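Local coordinates for protein alanine dehydrogenase/pyridine nucleotide transhydrogenase (Mycobacterium smegmatis str. MC2 155, PDB 3P2Y) that probably takes part in hydride transfer between NADH and NADP, coupled to proton pumping across the membrane, as subunit alpha 1 of a transhydrogenase, at residues Val38-Lys43 with Leu342-Val347; Ala85-Lys90 with Val107-Leu112; Ser100-Gly105 with Ala127-Phe132. All blocks are in the same frame, centred on the assembly; numbering follows the deposited sequence. Where two conformers were deposited one is given.

Contact 1. Residues Val38-Lys43 with Leu342-Val347; sequences VALVPK and LYAKNV
A344 puts its methyl group straight onto the backbone turn made by A39, L40 and V41, and the two segments come so close here that the CA atoms of L40 and A344 are 4.7 Å apart. The methyl carbon CB of A344 sits 3.7 Å from L40 CA, with the N of V41 close by. L40 starts off pointing away from the helix, but its end swings back, so that CD2 comes alongside the same methyl, 3.9 Å from A344 CB. V41, the N-cap of helix 42-50, adds a looser touch from CG2.

Y343 works one residue earlier on the helix. Its CG is anti to the backbone N (chi1 -177°), which lays the ring against A39 edge-on: the A39 methyl CB is 4.0 Å from Y343 CE1, and A39 O is 3.8 Å from CD1, near the ring plane. CG2 of V347, one helical turn on, lies over one face of that ring, toward its rim. The hydroxyl reaches past A39 and hydrogen-bonds to K90 O.

The polar atom to watch is A39 O. It is buried and has no hydrogen-bond partner; instead it touches both CA and CB of A344, each at 3.2 Å, the first a bent C-H...O contact with 122° at the hydrogen. Such weakly positive C-H groups would offset the buried carbonyl only in part. One turn earlier on helix 336-354, S340 OG takes the N-H of V38, but between 38-43 and 342-347 themselves no hydrogen bond passes, and the fit is apolar and close.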
loop_
_atom_site.group_PDB
_atom_site.type_symbol
_atom_site.label_atom_id
_atom_site.label_comp_id
_atom_site.label_asym_id
_atom_site.label_seq_id
_atom_site.Cartn_x
_atom_site.Cartn_y
_atom_site.Cartn_z
ATOM N N VAL A 38 12.998 -16.781 -0.199
ATOM C CA VAL A 38 13.828 -17.963 -0.510
ATOM C C VAL A 38 15.288 -17.527 -0.352
ATOM O O VAL A 38 15.631 -16.391 -0.648
ATOM C CB VAL A 38 13.529 -18.458 -1.986
ATOM C CG1 VAL A 38 13.824 -17.364 -3.028
ATOM C CG2 VAL A 38 14.325 -19.749 -2.303
ATOM N N ALA A 39 16.164 -18.409 0.151
ATOM C CA ALA A 39 17.503 -17.937 0.576
ATOM C C ALA A 39 18.401 -17.518 -0.582
ATOM O O ALA A 39 19.210 -16.630 -0.405
ATOM C CB ALA A 39 18.224 -18.979 1.451
ATOM N N LEU A 40 18.267 -18.166 -1.743
ATOM C CA LEU A 40 18.967 -17.696 -2.937
ATOM C C LEU A 40 17.959 -17.465 -4.052
ATOM O O LEU A 40 17.024 -18.253 -4.214
ATOM C CB LEU A 40 20.009 -18.726 -3.418
ATOM C CG LEU A 40 21.141 -19.112 -2.460
ATOM C CD1 LEU A 40 22.062 -20.103 -3.187
ATOM C CD2 LEU A 40 21.936 -17.847 -1.983
ATOM N N VAL A 41 18.160 -16.377 -4.811
ATOM C CA VAL A 41 17.356 -16.091 -5.991
ATOM C C VAL A 41 18.135 -16.538 -7.221
ATOM O O VAL A 41 19.367 -16.658 -7.163
ATOM C CB VAL A 41 17.027 -14.553 -6.122
ATOM C CG1 VAL A 41 16.143 -14.102 -4.935
ATOM C CG2 VAL A 41 18.302 -13.712 -6.212
ATOM N N PRO A 42 17.441 -16.750 -8.346
ATOM C CA PRO A 42 18.123 -17.256 -9.542
ATOM C C PRO A 42 19.361 -16.457 -9.976
ATOM O O PRO A 42 20.367 -17.060 -10.350
ATOM C CB PRO A 42 17.012 -17.219 -10.610
ATOM C CG PRO A 42 15.753 -17.547 -9.778
ATOM C CD PRO A 42 15.987 -16.616 -8.575
ATOM N N LYS A 43 19.324 -15.122 -9.896
ATOM C CA LYS A 43 20.499 -14.311 -10.300
ATOM C C LYS A 43 21.747 -14.623 -9.486
ATOM O O LYS A 43 22.865 -14.561 -10.016
ATOM C CB LYS A 43 20.233 -12.788 -10.189
ATOM C CG LYS A 43 19.260 -12.229 -11.205
ATOM C CD LYS A 43 18.973 -10.752 -10.836
ATOM C CE LYS A 43 17.832 -10.185 -11.679
ATOM N NZ LYS A 43 17.819 -8.705 -11.566
ATOM N N LEU A 342 18.507 -9.442 -1.726
ATOM C CA LEU A 342 19.439 -8.803 -0.799
ATOM C C LEU A 342 19.970 -9.817 0.225
ATOM O O LEU A 342 21.177 -9.852 0.487
ATOM C CB LEU A 342 18.765 -7.634 -0.095
ATOM C CG LEU A 342 18.398 -6.500 -1.071
ATOM C CD1 LEU A 342 17.603 -5.459 -0.303
ATOM C CD2 LEU A 342 19.623 -5.873 -1.724
ATOM N N TYR A 343 19.047 -10.618 0.778
ATOM C CA TYR A 343 19.374 -11.693 1.722
ATOM C C TYR A 343 20.346 -12.690 1.094
ATOM O O TYR A 343 21.319 -13.138 1.732
ATOM C CB TYR A 343 18.105 -12.431 2.190
ATOM C CG TYR A 343 18.397 -13.495 3.221
ATOM C CD1 TYR A 343 18.422 -14.846 2.863
ATOM C CD2 TYR A 343 18.633 -13.148 4.567
ATOM C CE1 TYR A 343 18.710 -15.847 3.836
ATOM C CE2 TYR A 343 18.937 -14.123 5.523
ATOM C CZ TYR A 343 18.957 -15.470 5.142
ATOM O OH TYR A 343 19.186 -16.438 6.069
ATOM N N ALA A 344 20.076 -13.067 -0.153
ATOM C CA ALA A 344 20.960 -13.999 -0.869
ATOM C C ALA A 344 22.377 -13.462 -0.997
ATOM O O ALA A 344 23.347 -14.206 -0.842
ATOM C CB ALA A 344 20.354 -14.283 -2.298
ATOM N N LYS A 345 22.501 -12.166 -1.281
ATOM C CA LYS A 345 23.830 -11.528 -1.330
ATOM C C LYS A 345 24.493 -11.510 0.063
ATOM O O LYS A 345 25.718 -11.739 0.172
ATOM C CB LYS A 345 23.710 -10.133 -1.964
ATOM C CG LYS A 345 23.412 -10.227 -3.458
ATOM C CD LYS A 345 23.227 -8.846 -4.133
ATOM C CE LYS A 345 23.012 -9.040 -5.640
ATOM N NZ LYS A 345 23.071 -7.722 -6.383
ATOM N N ASN A 346 23.701 -11.299 1.126
ATOM C CA ASN A 346 24.255 -11.365 2.499
ATOM C C ASN A 346 24.818 -12.759 2.799
ATOM O O ASN A 346 25.954 -12.925 3.285
ATOM C CB ASN A 346 23.184 -11.057 3.569
ATOM C CG ASN A 346 22.588 -9.633 3.467
ATOM O OD1 ASN A 346 21.394 -9.469 3.650
ATOM N ND2 ASN A 346 23.408 -8.635 3.212
ATOM N N VAL A 347 23.984 -13.770 2.545
ATOM C CA VAL A 347 24.368 -15.171 2.808
ATOM C C VAL A 347 25.595 -15.579 1.967
ATOM O O VAL A 347 26.560 -16.237 2.474
ATOM C CB VAL A 347 23.146 -16.108 2.562
ATOM C CG1 VAL A 347 23.618 -17.567 2.422
ATOM C CG2 VAL A 347 22.160 -15.949 3.765
#

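Contact 2. Residues Ala85-Lys90 with Val107-Leu112; sequences ADVVVK and VLIGFL
V87, V107 and I109 form the apolar centre: V87 CG1 lies 4.1 Å from I109 CD1, the two side chains crossing at a slant, and about as far from V107 CG1. V89 continues the same face alongside I109, both pointing the same way, and helix 336-354 covers it with V347, L351 and L354. On the other face V88 CG1 meets L108 CD1 at 3.8 Å. L108 has its CG anti to the backbone N (chi1 174°), and a chi2 of 69° brings CD1 to 3.5 Å from V88 O; L102 also packs on V88. The aliphatic part of K90 extends this face, its CD 4.2 Å from L108 CD1.

Between the faces runs the parallel pairing of strands 87-89 and 107-110. V88 reaches across with both its backbone polar atoms, V88 N to V107 O and V88 O to I109 N, each 2.9 Å. V107 N to D86 O and K90 N to I109 O close the two ends. G110 CA comes to 3.3 Å from K90 O.

K90 NZ leads away to a salt bridge with E30 OE1 and a hydrogen bond to N92 O. D86 OD1 salt-bridges K103 and OD2 accepts from L24 N; D86 is a known calcium ligand in this protein, though not in this chain of the model. Backbone hydrogen bonds thus join two aliphatic faces, with the charged groups past the strand ends.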
loop_
_atom_site.group_PDB
_atom_site.type_symbol
_atom_site.label_atom_id
_atom_site.label_comp_id
_atom_site.label_asym_id
_atom_site.label_seq_id
_atom_site.Cartn_x
_atom_site.Cartn_y
_atom_site.Cartn_z
ATOM N N ALA A 85 22.884 -31.444 1.440
ATOM C CA ALA A 85 23.985 -30.686 0.821
ATOM C C ALA A 85 25.126 -30.441 1.803
ATOM O O ALA A 85 24.945 -30.492 3.036
ATOM C CB ALA A 85 23.456 -29.313 0.279
ATOM N N ASP A 86 26.296 -30.115 1.256
ATOM C CA ASP A 86 27.439 -29.712 2.079
ATOM C C ASP A 86 27.196 -28.397 2.806
ATOM O O ASP A 86 27.694 -28.189 3.918
ATOM C CB ASP A 86 28.663 -29.547 1.192
ATOM C CG ASP A 86 29.011 -30.814 0.466
ATOM O OD1 ASP A 86 29.206 -31.832 1.151
ATOM O OD2 ASP A 86 29.059 -30.789 -0.778
ATOM N N VAL A 87 26.466 -27.491 2.159
ATOM C CA VAL A 87 26.095 -26.230 2.795
ATOM C C VAL A 87 24.630 -26.017 2.495
ATOM O O VAL A 87 24.249 -26.003 1.323
ATOM C CB VAL A 87 26.856 -25.014 2.204
ATOM C CG1 VAL A 87 26.437 -23.707 2.912
ATOM C CG2 VAL A 87 28.407 -25.193 2.295
ATOM N N VAL A 88 23.811 -25.893 3.531
ATOM C CA VAL A 88 22.376 -25.600 3.324
ATOM C C VAL A 88 22.188 -24.150 3.716
ATOM O O VAL A 88 22.617 -23.734 4.804
ATOM C CB VAL A 88 21.487 -26.507 4.202
ATOM C CG1 VAL A 88 19.990 -26.092 4.130
ATOM C CG2 VAL A 88 21.675 -27.992 3.781
ATOM N N VAL A 89 21.571 -23.364 2.824
ATOM C CA VAL A 89 21.320 -21.954 3.104
ATOM C C VAL A 89 19.820 -21.749 3.115
ATOM O O VAL A 89 19.140 -22.188 2.198
ATOM C CB VAL A 89 22.001 -20.986 2.081
ATOM C CG1 VAL A 89 23.537 -21.138 2.147
ATOM C CG2 VAL A 89 21.504 -21.194 0.644
ATOM N N LYS A 90 19.302 -21.153 4.176
ATOM C CA LYS A 90 17.835 -20.979 4.245
ATOM C C LYS A 90 17.541 -19.663 4.926
ATOM O O LYS A 90 18.465 -18.985 5.354
ATOM C CB LYS A 90 17.180 -22.174 4.981
ATOM C CG LYS A 90 17.290 -22.157 6.526
ATOM C CD LYS A 90 16.689 -23.478 7.150
ATOM C CE LYS A 90 15.223 -23.753 6.693
ATOM N NZ LYS A 90 14.277 -22.540 6.784
ATOM N N VAL A 107 27.339 -27.668 6.785
ATOM C CA VAL A 107 27.230 -26.307 7.306
ATOM C C VAL A 107 25.800 -25.842 7.040
ATOM O O VAL A 107 25.229 -26.167 6.004
ATOM C CB VAL A 107 28.256 -25.379 6.603
ATOM C CG1 VAL A 107 27.949 -23.861 6.805
ATOM C CG2 VAL A 107 29.696 -25.675 7.094
ATOM N N LEU A 108 25.234 -25.098 7.989
ATOM C CA LEU A 108 23.926 -24.472 7.805
ATOM C C LEU A 108 24.103 -22.981 8.018
ATOM O O LEU A 108 24.779 -22.564 8.976
ATOM C CB LEU A 108 22.928 -25.005 8.841
ATOM C CG LEU A 108 21.544 -24.324 8.859
ATOM C CD1 LEU A 108 20.714 -24.634 7.598
ATOM C CD2 LEU A 108 20.768 -24.763 10.139
ATOM N N ILE A 109 23.514 -22.185 7.128
ATOM C CA ILE A 109 23.558 -20.718 7.250
ATOM C C ILE A 109 22.130 -20.253 7.166
ATOM O O ILE A 109 21.420 -20.650 6.242
ATOM C CB ILE A 109 24.339 -20.056 6.088
ATOM C CG1 ILE A 109 25.831 -20.454 6.153
ATOM C CG2 ILE A 109 24.184 -18.497 6.146
ATOM C CD1 ILE A 109 26.663 -20.068 4.891
ATOM N N GLY A 110 21.712 -19.392 8.107
ATOM C CA GLY A 110 20.353 -18.811 8.034
ATOM C C GLY A 110 20.084 -17.942 9.251
ATOM O O GLY A 110 20.977 -17.752 10.075
ATOM N N PHE A 111 18.860 -17.445 9.394
ATOM C CA PHE A 111 18.469 -16.853 10.671
ATOM C C PHE A 111 18.235 -18.030 11.598
ATOM O O PHE A 111 17.435 -18.904 11.284
ATOM C CB PHE A 111 17.186 -16.030 10.574
ATOM C CG PHE A 111 17.347 -14.721 9.849
ATOM C CD1 PHE A 111 18.218 -13.741 10.318
ATOM C CD2 PHE A 111 16.595 -14.447 8.704
ATOM C CE1 PHE A 111 18.344 -12.503 9.656
ATOM C CE2 PHE A 111 16.721 -13.240 8.033
ATOM C CZ PHE A 111 17.615 -12.246 8.502
ATOM N N LEU A 112 18.977 -18.079 12.705
ATOM C CA LEU A 112 18.889 -19.206 13.628
ATOM C C LEU A 112 18.410 -18.838 15.020
ATOM O O LEU A 112 18.538 -19.653 15.935
ATOM C CB LEU A 112 20.236 -19.973 13.720
ATOM C CG LEU A 112 20.764 -20.507 12.389
ATOM C CD1 LEU A 112 22.178 -21.137 12.522
ATOM C CD2 LEU A 112 19.803 -21.520 11.780
#

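Contact 3. Residues Ser100-Gly105 with Ala127-Phe132; sequences SQLKPG and ADVTAF
D128 meets the loop at P104 and G105, and its side chain can be followed outward atom by atom. Its CB rests against the proline ring, 3.8 Å from P104 CB. With CG anti to the backbone N (chi1 -160°), the carboxylate is carried along the P104-G105 link: CG comes near G105 N, and OD2 stops 3.7 Å from that same nitrogen, too far for a bond, with P104 CB also beside it. The amide is spoken for by the backbone of the same residue, G105 N giving its hydrogen to D128 O at 2.8 Å and 160°, from a position tilted out of the carbonyl plane.

Backbone shape sets this up. D128 has a positive phi and ends helix 118-126 in a Schellman motif, while G105 takes a positive phi of its own. One residue further on, V129 CG2 presses on L102 CB at 3.7 Å and also touches L102 CD1, the two side chains crossing at about a right angle. A water lies within hydrogen-bonding distance of both segments, 3.0 Å from L102 O and 2.7 Å from A127 O.

The contact lies at the edge of the parallel sheet, at the N-terminal ends of strands 107-110 and 130-133. L102 also leans on L124 of helix 118-126, and V129 on L108 of strand 107-110; past V129 the chain enters strand 130-133, the outermost strand on this side within the chain, so the loop after helix 96-99 is tied to the helix-to-strand turn just where both strands begin.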
loop_
_atom_site.group_PDB
_atom_site.type_symbol
_atom_site.label_atom_id
_atom_site.label_comp_id
_atom_site.label_asym_id
_atom_site.label_seq_id
_atom_site.Cartn_x
_atom_site.Cartn_y
_atom_site.Cartn_z
ATOM N N SER A 100 16.682 -32.975 11.304
ATOM C CA SER A 100 16.842 -34.425 11.174
ATOM C C SER A 100 17.323 -34.859 9.787
ATOM O O SER A 100 17.830 -35.996 9.621
ATOM C CB SER A 100 15.535 -35.150 11.527
ATOM O OG SER A 100 14.619 -35.191 10.444
ATOM N N GLN A 101 17.174 -33.977 8.792
ATOM C CA GLN A 101 17.583 -34.282 7.408
ATOM C C GLN A 101 18.960 -33.749 7.030
ATOM O O GLN A 101 19.459 -34.040 5.923
ATOM C CB GLN A 101 16.560 -33.763 6.397
ATOM C CG GLN A 101 15.165 -34.325 6.592
ATOM C CD GLN A 101 14.160 -33.674 5.679
ATOM O OE1 GLN A 101 14.162 -33.908 4.469
ATOM N NE2 GLN A 101 13.277 -32.877 6.254
ATOM N N LEU A 102 19.579 -32.962 7.916
ATOM C CA LEU A 102 20.919 -32.422 7.635
ATOM C C LEU A 102 21.969 -33.510 7.793
ATOM O O LEU A 102 21.823 -34.395 8.632
ATOM C CB LEU A 102 21.245 -31.245 8.576
ATOM C CG LEU A 102 20.321 -30.043 8.395
ATOM C CD1 LEU A 102 20.571 -29.017 9.507
ATOM C CD2 LEU A 102 20.490 -29.434 6.998
ATOM N N LYS A 103 23.035 -33.480 7.001
ATOM C CA LYS A 103 24.001 -34.575 7.150
ATOM C C LYS A 103 25.113 -34.179 8.115
ATOM O O LYS A 103 25.496 -33.008 8.193
ATOM C CB LYS A 103 24.556 -35.073 5.802
ATOM C CG LYS A 103 25.659 -34.231 5.253
ATOM C CD LYS A 103 26.245 -34.740 3.938
ATOM C CE LYS A 103 27.034 -33.587 3.329
ATOM N NZ LYS A 103 27.256 -33.747 1.877
ATOM N N PRO A 104 25.638 -35.156 8.864
ATOM C CA PRO A 104 26.754 -34.793 9.707
ATOM C C PRO A 104 27.917 -34.227 8.885
ATOM O O PRO A 104 28.191 -34.693 7.774
ATOM C CB PRO A 104 27.143 -36.106 10.396
ATOM C CG PRO A 104 26.301 -37.152 9.818
ATOM C CD PRO A 104 25.205 -36.558 9.024
ATOM N N GLY A 105 28.579 -33.214 9.428
ATOM C CA GLY A 105 29.694 -32.586 8.734
ATOM C C GLY A 105 29.322 -31.450 7.800
ATOM O O GLY A 105 30.209 -30.811 7.215
ATOM N N ALA A 127 23.735 -32.872 15.978
ATOM C CA ALA A 127 23.598 -33.338 14.616
ATOM C C ALA A 127 24.902 -33.243 13.815
ATOM O O ALA A 127 24.944 -33.655 12.647
ATOM C CB ALA A 127 22.449 -32.584 13.925
ATOM N N ASP A 128 25.962 -32.740 14.464
ATOM C CA ASP A 128 27.278 -32.519 13.845
ATOM C C ASP A 128 27.213 -31.538 12.660
ATOM O O ASP A 128 27.894 -31.724 11.639
ATOM C CB ASP A 128 27.923 -33.848 13.404
ATOM C CG ASP A 128 29.430 -33.739 13.214
ATOM O OD1 ASP A 128 30.051 -32.773 13.729
ATOM O OD2 ASP A 128 30.005 -34.647 12.561
ATOM N N VAL A 129 26.368 -30.516 12.806
ATOM C CA VAL A 129 26.243 -29.466 11.799
ATOM C C VAL A 129 26.938 -28.233 12.355
ATOM O O VAL A 129 26.761 -27.909 13.547
ATOM C CB VAL A 129 24.737 -29.164 11.505
ATOM C CG1 VAL A 129 24.589 -27.948 10.576
ATOM C CG2 VAL A 129 24.066 -30.402 10.897
ATOM N N THR A 130 27.734 -27.573 11.511
ATOM C CA THR A 130 28.398 -26.322 11.884
ATOM C C THR A 130 27.492 -25.237 11.356
ATOM O O THR A 130 27.315 -25.143 10.146
ATOM C CB THR A 130 29.790 -26.221 11.225
ATOM O OG1 THR A 130 30.618 -27.296 11.728
ATOM C CG2 THR A 130 30.448 -24.906 11.553
ATOM N N ALA A 131 26.941 -24.425 12.256
ATOM C CA ALA A 131 25.820 -23.537 11.888
ATOM C C ALA A 131 26.139 -22.091 12.183
ATOM O O ALA A 131 26.669 -21.769 13.253
ATOM C CB ALA A 131 24.565 -23.938 12.642
ATOM N N PHE A 132 25.772 -21.211 11.247
ATOM C CA PHE A 132 26.103 -19.791 11.362
ATOM C C PHE A 132 24.807 -19.023 11.362
ATOM O O PHE A 132 24.033 -19.164 10.433
ATOM C CB PHE A 132 26.989 -19.339 10.200
ATOM C CG PHE A 132 28.324 -20.060 10.153
ATOM C CD1 PHE A 132 29.421 -19.531 10.829
ATOM C CD2 PHE A 132 28.455 -21.283 9.493
ATOM C CE1 PHE A 132 30.665 -20.197 10.812
ATOM C CE2 PHE A 132 29.684 -21.978 9.489
ATOM C CZ PHE A 132 30.788 -21.413 10.144
HETATM O O HOH W 1 23.058 -35.086 11.270
#

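Contacts 1 and 2 are buried, whereas contact 3 is partly buried, with P104, G105 and D128 exposed and L102 and V129 inside. Contacts 2 and 3 serve one parallel sheet: strand 107-110 pairs with 87-89 in contact 2, and with 130-133, which contact 3 leads into, through bonds such as F132 N to L108 O. Contact 1 lies over that sheet, its A39 methyl packed on V89 and K90, and its helix also covers an aliphatic face of contact 2. Chemistry follows place: contact 1 has apolar and C-H...O touches, contact 2 regular strand bonding, and contact 3 one backbone hydrogen bond, L102-V129 packing and a water near both segments.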